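Local coordinates for protein alkaline phosphatase (Antarctic bacterium, PDB 2W5V) that probably hydrolyses phosphate monoesters as a zinc- and magnesium-dependent alkaline phosphatase of a cold-adapted bacterium, at residues T308-K313 and G329-T334; G261-N266 and G335-T340; M156-S161 and A185-N190. The protein carries 1 engineered substitution. All blocks are in the same frame, centred on the assembly; numbering follows the deposited sequence.

Contact 1: T308-K313 and G329-T334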
loop_
_atom_site.group_PDB
_atom_site.type_symbol
_atom_site.label_atom_id
_atom_site.label_comp_id
_atom_site.label_asym_id
_atom_site.label_seq_id
_atom_site.Cartn_x
_atom_site.Cartn_y
_atom_site.Cartn_z
ATOM N N THR B 308 -9.094 -4.169 -8.740
ATOM C CA THR B 308 -7.831 -4.765 -9.156
ATOM C C THR B 308 -7.451 -4.315 -10.572
ATOM O O THR B 308 -8.291 -4.312 -11.478
ATOM C CB THR B 308 -7.927 -6.291 -9.088
ATOM O OG1 THR B 308 -8.175 -6.677 -7.731
ATOM C CG2 THR B 308 -6.645 -6.947 -9.572
ATOM N N LEU B 309 -6.193 -3.920 -10.750
ATOM C CA LEU B 309 -5.695 -3.484 -12.058
ATOM C C LEU B 309 -5.196 -4.697 -12.856
ATOM O O LEU B 309 -4.005 -4.824 -13.162
ATOM C CB LEU B 309 -4.588 -2.431 -11.897
ATOM C CG LEU B 309 -5.062 -1.130 -11.240
ATOM C CD1 LEU B 309 -3.904 -0.173 -11.020
ATOM C CD2 LEU B 309 -6.143 -0.477 -12.090
ATOM N N ALA B 310 -6.129 -5.585 -13.181
ATOM C CA ALA B 310 -5.821 -6.835 -13.867
ATOM C C ALA B 310 -5.461 -6.596 -15.321
ATOM O O ALA B 310 -5.755 -5.536 -15.885
ATOM C CB ALA B 310 -7.016 -7.803 -13.777
ATOM N N ALA B 311 -4.832 -7.596 -15.927
ATOM C CA ALA B 311 -4.558 -7.570 -17.351
ATOM C C ALA B 311 -5.861 -7.534 -18.133
ATOM O O ALA B 311 -6.829 -8.216 -17.789
ATOM C CB ALA B 311 -3.763 -8.788 -17.747
ATOM N N LYS B 312 -5.873 -6.736 -19.191
ATOM C CA LYS B 312 -6.995 -6.692 -20.121
ATOM C C LYS B 312 -7.263 -8.084 -20.671
ATOM O O LYS B 312 -6.338 -8.867 -20.889
ATOM C CB LYS B 312 -6.653 -5.749 -21.279
ATOM C CG LYS B 312 -7.822 -5.394 -22.172
ATOM C CD LYS B 312 -8.687 -4.313 -21.536
ATOM C CE LYS B 312 -9.920 -4.035 -22.381
ATOM N NZ LYS B 312 -9.572 -3.805 -23.813
ATOM N N LYS B 313 -8.529 -8.400 -20.899
ATOM C CA LYS B 313 -8.872 -9.684 -21.482
ATOM C C LYS B 313 -9.106 -9.547 -22.979
ATOM O O LYS B 313 -9.894 -8.714 -23.417
ATOM C CB LYS B 313 -10.099 -10.278 -20.793
ATOM C CG LYS B 313 -9.760 -11.182 -19.625
ATOM C CD LYS B 313 -10.783 -11.060 -18.505
ATOM C CE LYS B 313 -10.810 -12.320 -17.655
ATOM N NZ LYS B 313 -9.490 -13.013 -17.636
ATOM N N GLY B 329 -7.378 -4.114 -17.549
ATOM C CA GLY B 329 -8.828 -4.193 -17.481
ATOM C C GLY B 329 -9.265 -4.368 -16.032
ATOM O O GLY B 329 -9.183 -5.469 -15.486
ATOM N N PRO B 330 -9.716 -3.278 -15.389
ATOM C CA PRO B 330 -10.080 -3.332 -13.965
ATOM C C PRO B 330 -11.116 -4.415 -13.660
ATOM O O PRO B 330 -12.058 -4.593 -14.427
ATOM C CB PRO B 330 -10.662 -1.941 -13.698
ATOM C CG PRO B 330 -10.014 -1.067 -14.716
ATOM C CD PRO B 330 -9.869 -1.924 -15.948
ATOM N N THR B 331 -10.914 -5.141 -12.564
ATOM C CA THR B 331 -11.856 -6.157 -12.101
ATOM C C THR B 331 -12.202 -5.910 -10.631
ATOM O O THR B 331 -11.535 -5.129 -9.945
ATOM C CB THR B 331 -11.278 -7.588 -12.242
ATOM O OG1 THR B 331 -10.036 -7.682 -11.533
ATOM C CG2 THR B 331 -11.041 -7.937 -13.706
ATOM N N PHE B 332 -13.247 -6.583 -10.156
ATOM C CA PHE B 332 -13.697 -6.461 -8.773
ATOM C C PHE B 332 -14.000 -7.859 -8.261
ATOM O O PHE B 332 -14.259 -8.764 -9.049
ATOM C CB PHE B 332 -15.002 -5.660 -8.706
ATOM C CG PHE B 332 -14.880 -4.225 -9.128
ATOM C CD1 PHE B 332 -14.613 -3.239 -8.195
ATOM C CD2 PHE B 332 -15.087 -3.856 -10.447
ATOM C CE1 PHE B 332 -14.526 -1.916 -8.572
ATOM C CE2 PHE B 332 -14.995 -2.533 -10.833
ATOM C CZ PHE B 332 -14.724 -1.560 -9.888
ATOM N N SER B 333 -14.018 -8.035 -6.946
ATOM C CA SER B 333 -14.322 -9.345 -6.382
ATOM C C SER B 333 -15.390 -9.312 -5.295
ATOM O O SER B 333 -15.793 -10.358 -4.800
ATOM C CB SER B 333 -13.053 -9.996 -5.825
ATOM O OG SER B 333 -12.602 -9.317 -4.668
ATOM N N THR B 334 -15.834 -8.123 -4.902
ATOM C CA THR B 334 -16.866 -8.020 -3.876
ATOM C C THR B 334 -17.697 -6.752 -4.073
ATOM O O THR B 334 -17.256 -5.795 -4.707
ATOM C CB THR B 334 -16.269 -8.096 -2.429
ATOM O OG1 THR B 334 -17.307 -7.919 -1.454
ATOM C CG2 THR B 334 -15.199 -7.034 -2.215
HETATM O O HOH W 1 -9.501 -7.813 -16.743
#
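Thr308 and Thr331 face each other as one antiparallel hydrogen-bonded pair. Thr308 N donates to Thr331 O at 2.9 Å. Thr331 N returns a straighter bond to Thr308 O, 162° at the hydrogen. The same Thr308 O also receives a CA-H contact from Pro330 CA at 3.2 Å. The threonine side chains cross obliquely. In Thr331, OG1 sits between the backbone N and the carbonyl carbon (chi1 56°). This brings OG1 to 3.5 Å from Thr308 CB and 3.8 Å from Ala310 CB, while CG2 lies alongside the Ala310 methyl. The polar partner of Thr331 OG1 is Ser333 OG of the second subunit. Thr308 OG1 bonds to Gly306 O. Leu309 is the centre of an inverse gamma turn, and the next bond across comes past it, from Gly329 N to Ala310 O at 2.7 Å. A water donates to both Ala311 O and Gly329 O and bridges the chains. Lys312 CG is anti to the backbone N (chi1 -168°), and the bent chain passes CD 4.1 Å from Gly329 CA. The contact pairs the chain entering the 311-324 hairpin with the returning loop at its root. Main-chain bonds hold this pairing, so the Thr331 hydroxyl can be spent across the subunit interface.

Contact 2: G261-N266 and G335-T340. With ZN (zinc ion), chain G; MG (magnesium ion), chain J.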
loop_
_atom_site.group_PDB
_atom_site.type_symbol
_atom_site.label_atom_id
_atom_site.label_comp_id
_atom_site.label_asym_id
_atom_site.label_seq_id
_atom_site.Cartn_x
_atom_site.Cartn_y
_atom_site.Cartn_z
ATOM N N GLY B 261 -18.498 4.016 -6.352
ATOM C CA GLY B 261 -17.993 3.357 -7.543
ATOM C C GLY B 261 -17.558 1.935 -7.230
ATOM O O GLY B 261 -17.820 1.012 -8.006
ATOM N N GLY B 262 -16.887 1.755 -6.092
ATOM C CA GLY B 262 -16.452 0.436 -5.650
ATOM C C GLY B 262 -17.616 -0.510 -5.371
ATOM O O GLY B 262 -17.602 -1.670 -5.777
ATOM N N HIS B 263 -18.623 -0.011 -4.659
ATOM C CA HIS B 263 -19.804 -0.805 -4.331
ATOM C C HIS B 263 -20.516 -1.260 -5.587
ATOM O O HIS B 263 -20.999 -2.385 -5.654
ATOM C CB HIS B 263 -20.778 -0.002 -3.467
ATOM C CG HIS B 263 -20.416 0.012 -2.014
ATOM N ND1 HIS B 263 -20.354 -1.139 -1.256
ATOM C CD2 HIS B 263 -20.104 1.030 -1.179
ATOM C CE1 HIS B 263 -20.015 -0.830 -0.018
ATOM N NE2 HIS B 263 -19.866 0.481 0.057
ATOM N N ALA B 264 -20.572 -0.385 -6.584
ATOM C CA ALA B 264 -21.286 -0.686 -7.817
ATOM C C ALA B 264 -20.442 -1.522 -8.772
ATOM O O ALA B 264 -20.928 -1.949 -9.822
ATOM C CB ALA B 264 -21.729 0.597 -8.492
ATOM N N ASN B 265 -19.189 -1.772 -8.395
ATOM C CA ASN B 265 -18.224 -2.410 -9.295
ATOM C C ASN B 265 -18.197 -1.679 -10.637
ATOM O O ASN B 265 -18.246 -2.294 -11.711
ATOM C CB ASN B 265 -18.536 -3.899 -9.484
ATOM C CG ASN B 265 -18.263 -4.733 -8.232
ATOM O OD1 ASN B 265 -17.923 -4.214 -7.158
ATOM N ND2 ASN B 265 -18.408 -6.040 -8.370
ATOM N N ASN B 266 -18.134 -0.352 -10.554
ATOM C CA ASN B 266 -18.171 0.521 -11.723
ATOM C C ASN B 266 -16.830 1.237 -11.906
ATOM O O ASN B 266 -16.588 2.271 -11.292
ATOM C CB ASN B 266 -19.299 1.552 -11.556
ATOM C CG ASN B 266 -19.471 2.445 -12.776
ATOM O OD1 ASN B 266 -18.541 2.634 -13.568
ATOM N ND2 ASN B 266 -20.663 3.009 -12.929
ATOM N N GLY B 335 -18.914 -6.759 -3.551
ATOM C CA GLY B 335 -19.730 -5.561 -3.561
ATOM C C GLY B 335 -19.567 -4.736 -2.296
ATOM O O GLY B 335 -20.183 -3.680 -2.157
ATOM N N GLY B 336 -18.735 -5.212 -1.370
ATOM C CA GLY B 336 -18.612 -4.568 -0.070
ATOM C C GLY B 336 -17.207 -4.097 0.259
ATOM O O GLY B 336 -16.329 -4.092 -0.601
ATOM N N HIS B 337 -17.000 -3.693 1.508
ATOM C CA HIS B 337 -15.681 -3.261 1.971
ATOM C C HIS B 337 -14.712 -4.420 2.143
ATOM O O HIS B 337 -15.120 -5.578 2.167
ATOM C CB HIS B 337 -15.798 -2.529 3.306
ATOM C CG HIS B 337 -16.689 -1.333 3.253
ATOM N ND1 HIS B 337 -17.026 -0.607 4.375
ATOM C CD2 HIS B 337 -17.327 -0.746 2.216
ATOM C CE1 HIS B 337 -17.825 0.387 4.030
ATOM N NE2 HIS B 337 -18.018 0.326 2.724
ATOM N N SER B 338 -13.423 -4.100 2.280
ATOM C CA SER B 338 -12.432 -5.126 2.573
ATOM C C SER B 338 -11.473 -4.620 3.645
ATOM O O SER B 338 -11.377 -3.415 3.874
ATOM C CB SER B 338 -11.671 -5.538 1.311
ATOM O OG SER B 338 -10.686 -4.576 0.988
ATOM N N ALA B 339 -10.765 -5.548 4.285
ATOM C CA ALA B 339 -9.972 -5.242 5.468
ATOM C C ALA B 339 -8.473 -5.040 5.205
ATOM O O ALA B 339 -7.673 -5.123 6.138
ATOM C CB ALA B 339 -10.186 -6.321 6.543
ATOM N N THR B 340 -8.079 -4.759 3.965
ATOM C CA THR B 340 -6.658 -4.474 3.701
ATOM C C THR B 340 -6.171 -3.268 4.493
ATOM O O THR B 340 -6.938 -2.354 4.790
ATOM C CB THR B 340 -6.375 -4.205 2.207
ATOM O OG1 THR B 340 -4.986 -3.857 2.041
ATOM C CG2 THR B 340 -7.246 -3.066 1.707
HETATM ZN ZN ZN G . -19.148 1.694 1.557
HETATM MG MG MG J . -18.947 2.811 -15.983
HETATM O O HOH W 2 -20.501 4.637 -15.551
HETATM O O HOH W 3 -21.478 2.406 2.395
HETATM O O HOH W 4 -18.784 2.979 -18.568
HETATM O O HOH W 5 -20.813 1.103 -15.789
HETATM O O HOH W 6 -16.901 1.380 -16.110
#
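His263 and His337 meet at one zinc ion, each binding it through NE2 at 2.1 Å. The two NE2 atoms are 3.2 Å apart as fellow ligands, not as a hydrogen-bonded pair. The rings stand rim to rim with their planes at 42°, and neither lies over the face of the other. A water at 2.6 Å and Asp259 also belong to this zinc's shell, together with the phosphoserine Ser84. This is one of the zinc sites of the alkaline phosphatase active centre, with His263 supplied by the end of helix 258-263 and His337 by strand 337-338. Behind the metal, His263 ND1 donates to Gly335 O at 2.7 Å, with 158° at the hydrogen. That oxygen lies at the ring edge, in the ring plane, so the bond fixes the imidazole's rotation and leaves NE2 for zinc. His337 is held in a similar way by ND1 to Thr82 O. Its ring also stacks on His302, a ligand of the neighbouring zinc. Farther out, a Schellman motif with positive phi at Asn265 ends the helix. Asn266 then caps the next helix through OD1 to Tyr269 N. The same OD1 binds a magnesium ion at 2.5 Å, alongside Ser268 and four waters.

Contact 3: M156-S161 and A185-N190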
loop_
_atom_site.group_PDB
_atom_site.type_symbol
_atom_site.label_atom_id
_atom_site.label_comp_id
_atom_site.label_asym_id
_atom_site.label_seq_id
_atom_site.Cartn_x
_atom_site.Cartn_y
_atom_site.Cartn_z
ATOM N N MET B 156 -29.400 18.095 12.785
ATOM C CA MET B 156 -29.649 18.927 13.955
ATOM C C MET B 156 -28.373 19.123 14.783
ATOM O O MET B 156 -28.159 20.201 15.336
ATOM C CB MET B 156 -30.753 18.329 14.833
ATOM C CG MET B 156 -31.095 19.190 16.036
ATOM S SD MET B 156 -32.018 20.669 15.557
ATOM C CE MET B 156 -33.522 19.926 14.930
ATOM N N ASP B 157 -27.538 18.084 14.875
ATOM C CA ASP B 157 -26.257 18.187 15.583
ATOM C C ASP B 157 -25.349 19.259 14.970
ATOM O O ASP B 157 -24.573 19.909 15.677
ATOM C CB ASP B 157 -25.518 16.843 15.586
ATOM C CG ASP B 157 -26.147 15.821 16.525
ATOM O OD1 ASP B 157 -26.964 16.205 17.397
ATOM O OD2 ASP B 157 -25.811 14.622 16.396
ATOM N N MET B 158 -25.435 19.427 13.654
ATOM C CA MET B 158 -24.646 20.453 12.975
ATOM C C MET B 158 -24.889 21.818 13.609
ATOM O O MET B 158 -23.960 22.602 13.807
ATOM C CB MET B 158 -24.979 20.494 11.477
ATOM C CG MET B 158 -24.321 21.649 10.709
ATOM S SD MET B 158 -22.542 21.425 10.528
ATOM C CE MET B 158 -22.495 20.264 9.162
ATOM N N THR B 159 -26.144 22.093 13.943
ATOM C CA THR B 159 -26.514 23.388 14.497
ATOM C C THR B 159 -25.930 23.613 15.890
ATOM O O THR B 159 -25.923 24.739 16.387
ATOM C CB THR B 159 -28.055 23.571 14.545
ATOM O OG1 THR B 159 -28.592 22.881 15.684
ATOM C CG2 THR B 159 -28.691 23.041 13.261
ATOM N N GLU B 160 -25.448 22.544 16.520
ATOM C CA GLU B 160 -24.892 22.637 17.869
ATOM C C GLU B 160 -23.375 22.437 17.850
ATOM O O GLU B 160 -22.721 22.416 18.893
ATOM C CB GLU B 160 -25.523 21.583 18.781
ATOM C CG GLU B 160 -27.049 21.556 18.780
ATOM C CD GLU B 160 -27.608 20.183 19.140
ATOM O OE1 GLU B 160 -26.805 19.269 19.431
ATOM O OE2 GLU B 160 -28.849 20.014 19.125
ATOM N N SER B 161 -22.821 22.279 16.655
ATOM C CA SER B 161 -21.404 21.970 16.521
ATOM C C SER B 161 -20.551 23.232 16.528
ATOM O O SER B 161 -21.069 24.344 16.531
ATOM C CB SER B 161 -21.149 21.176 15.237
ATOM O OG SER B 161 -21.257 22.009 14.094
ATOM N N ALA B 185 -33.257 27.091 9.291
ATOM C CA ALA B 185 -33.511 28.300 10.069
ATOM C C ALA B 185 -32.742 28.269 11.387
ATOM O O ALA B 185 -32.245 29.293 11.852
ATOM C CB ALA B 185 -35.009 28.467 10.327
ATOM N N ILE B 186 -32.646 27.086 11.980
ATOM C CA ILE B 186 -31.879 26.909 13.207
ATOM C C ILE B 186 -30.383 27.117 12.945
ATOM O O ILE B 186 -29.686 27.728 13.753
ATOM C CB ILE B 186 -32.133 25.520 13.837
ATOM C CG1 ILE B 186 -33.632 25.315 14.076
ATOM C CG2 ILE B 186 -31.354 25.369 15.133
ATOM C CD1 ILE B 186 -33.964 24.082 14.887
ATOM N N LEU B 187 -29.896 26.620 11.812
ATOM C CA LEU B 187 -28.509 26.875 11.432
ATOM C C LEU B 187 -28.221 28.369 11.380
ATOM O O LEU B 187 -27.250 28.843 11.970
ATOM C CB LEU B 187 -28.178 26.254 10.071
ATOM C CG LEU B 187 -27.636 24.827 10.046
ATOM C CD1 LEU B 187 -27.403 24.388 8.611
ATOM C CD2 LEU B 187 -26.356 24.726 10.855
ATOM N N LYS B 188 -29.063 29.105 10.658
ATOM C CA LYS B 188 -28.840 30.534 10.454
ATOM C C LYS B 188 -28.947 31.310 11.762
ATOM O O LYS B 188 -28.303 32.345 11.935
ATOM C CB LYS B 188 -29.831 31.096 9.441
ATOM C CG LYS B 188 -29.740 30.494 8.050
ATOM C CD LYS B 188 -30.870 31.034 7.183
ATOM C CE LYS B 188 -30.945 30.336 5.842
ATOM N NZ LYS B 188 -32.193 30.703 5.117
ATOM N N GLY B 189 -29.770 30.812 12.678
ATOM C CA GLY B 189 -29.926 31.440 13.978
ATOM C C GLY B 189 -28.752 31.115 14.879
ATOM O O GLY B 189 -28.668 31.616 15.995
ATOM N N ASN B 190 -27.858 30.251 14.396
ATOM C CA ASN B 190 -26.602 29.942 15.087
ATOM C C ASN B 190 -25.394 30.558 14.381
ATOM O O ASN B 190 -24.285 30.036 14.474
ATOM C CB ASN B 190 -26.397 28.427 15.214
ATOM C CG ASN B 190 -27.124 27.834 16.407
ATOM O OD1 ASN B 190 -26.616 27.852 17.528
ATOM N ND2 ASN B 190 -28.314 27.291 16.169
#
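Thr159 packs against Leu187 and Ile186, and this is the dense part of the contact. Its CG2 meets Leu187 CG and CD2, both at 3.8 Å, with the two side chains crossing at about a right angle. Ile186 CG2 comes against the other branch, 3.8 Å from Thr159 OG1. That hydroxyl turns back along its own chain and donates to Met156 O at 2.7 Å. It lies between the backbone N and the carbonyl carbon (chi1 80°), which leaves the methyl directed at Leu187. Met158 CG touches Leu187 CD2 at 3.7 Å. Phe166 of strand 165-169 touches both Met158 and Leu187. Met158, Thr159 and Leu187 are buried, whereas Met156, Ile186 and Asn190 form a looser, partly exposed side. Met156 reaches Ile186 with its sulfur, SD to CD1 at 4.0 Å, through a chain bent at chi2 and chi3. At the other margin Asn190 sets its amide near Thr159 O, CG at 3.3 Å, without a hydrogen bond. Asn190 ND2 instead donates to Ile186 O, from above the carbonyl plane, and folds back on its own chain. The arrangement is apolar packing between the C-terminal parts of helices 151-158 and 183-188, beside the strands of the central sheet in this alpha/beta fold.

How the contacts relate
Contacts 1 and 2 are neighbours, with centres about 13 Å apart, and both touch the second subunit. Contact 1 is nested inside the chain loop closed by contact 2, and Phe332 of contact 1 packs on Asn265 of contact 2. Contact 3 stands apart, its centre about 45 Å from that of contact 1, and it touches no other chain. All three are partly buried. Contact 2 lies nearest the chain's centre, about 17 Å centre to centre, against about 22 Å for contact 3 and 25 Å for contact 1. Paired backbones and a bridging water hold the projecting hairpin root, metal ligation ties helix to strand at the active centre, and apolar side chains join two helices beside the main sheet.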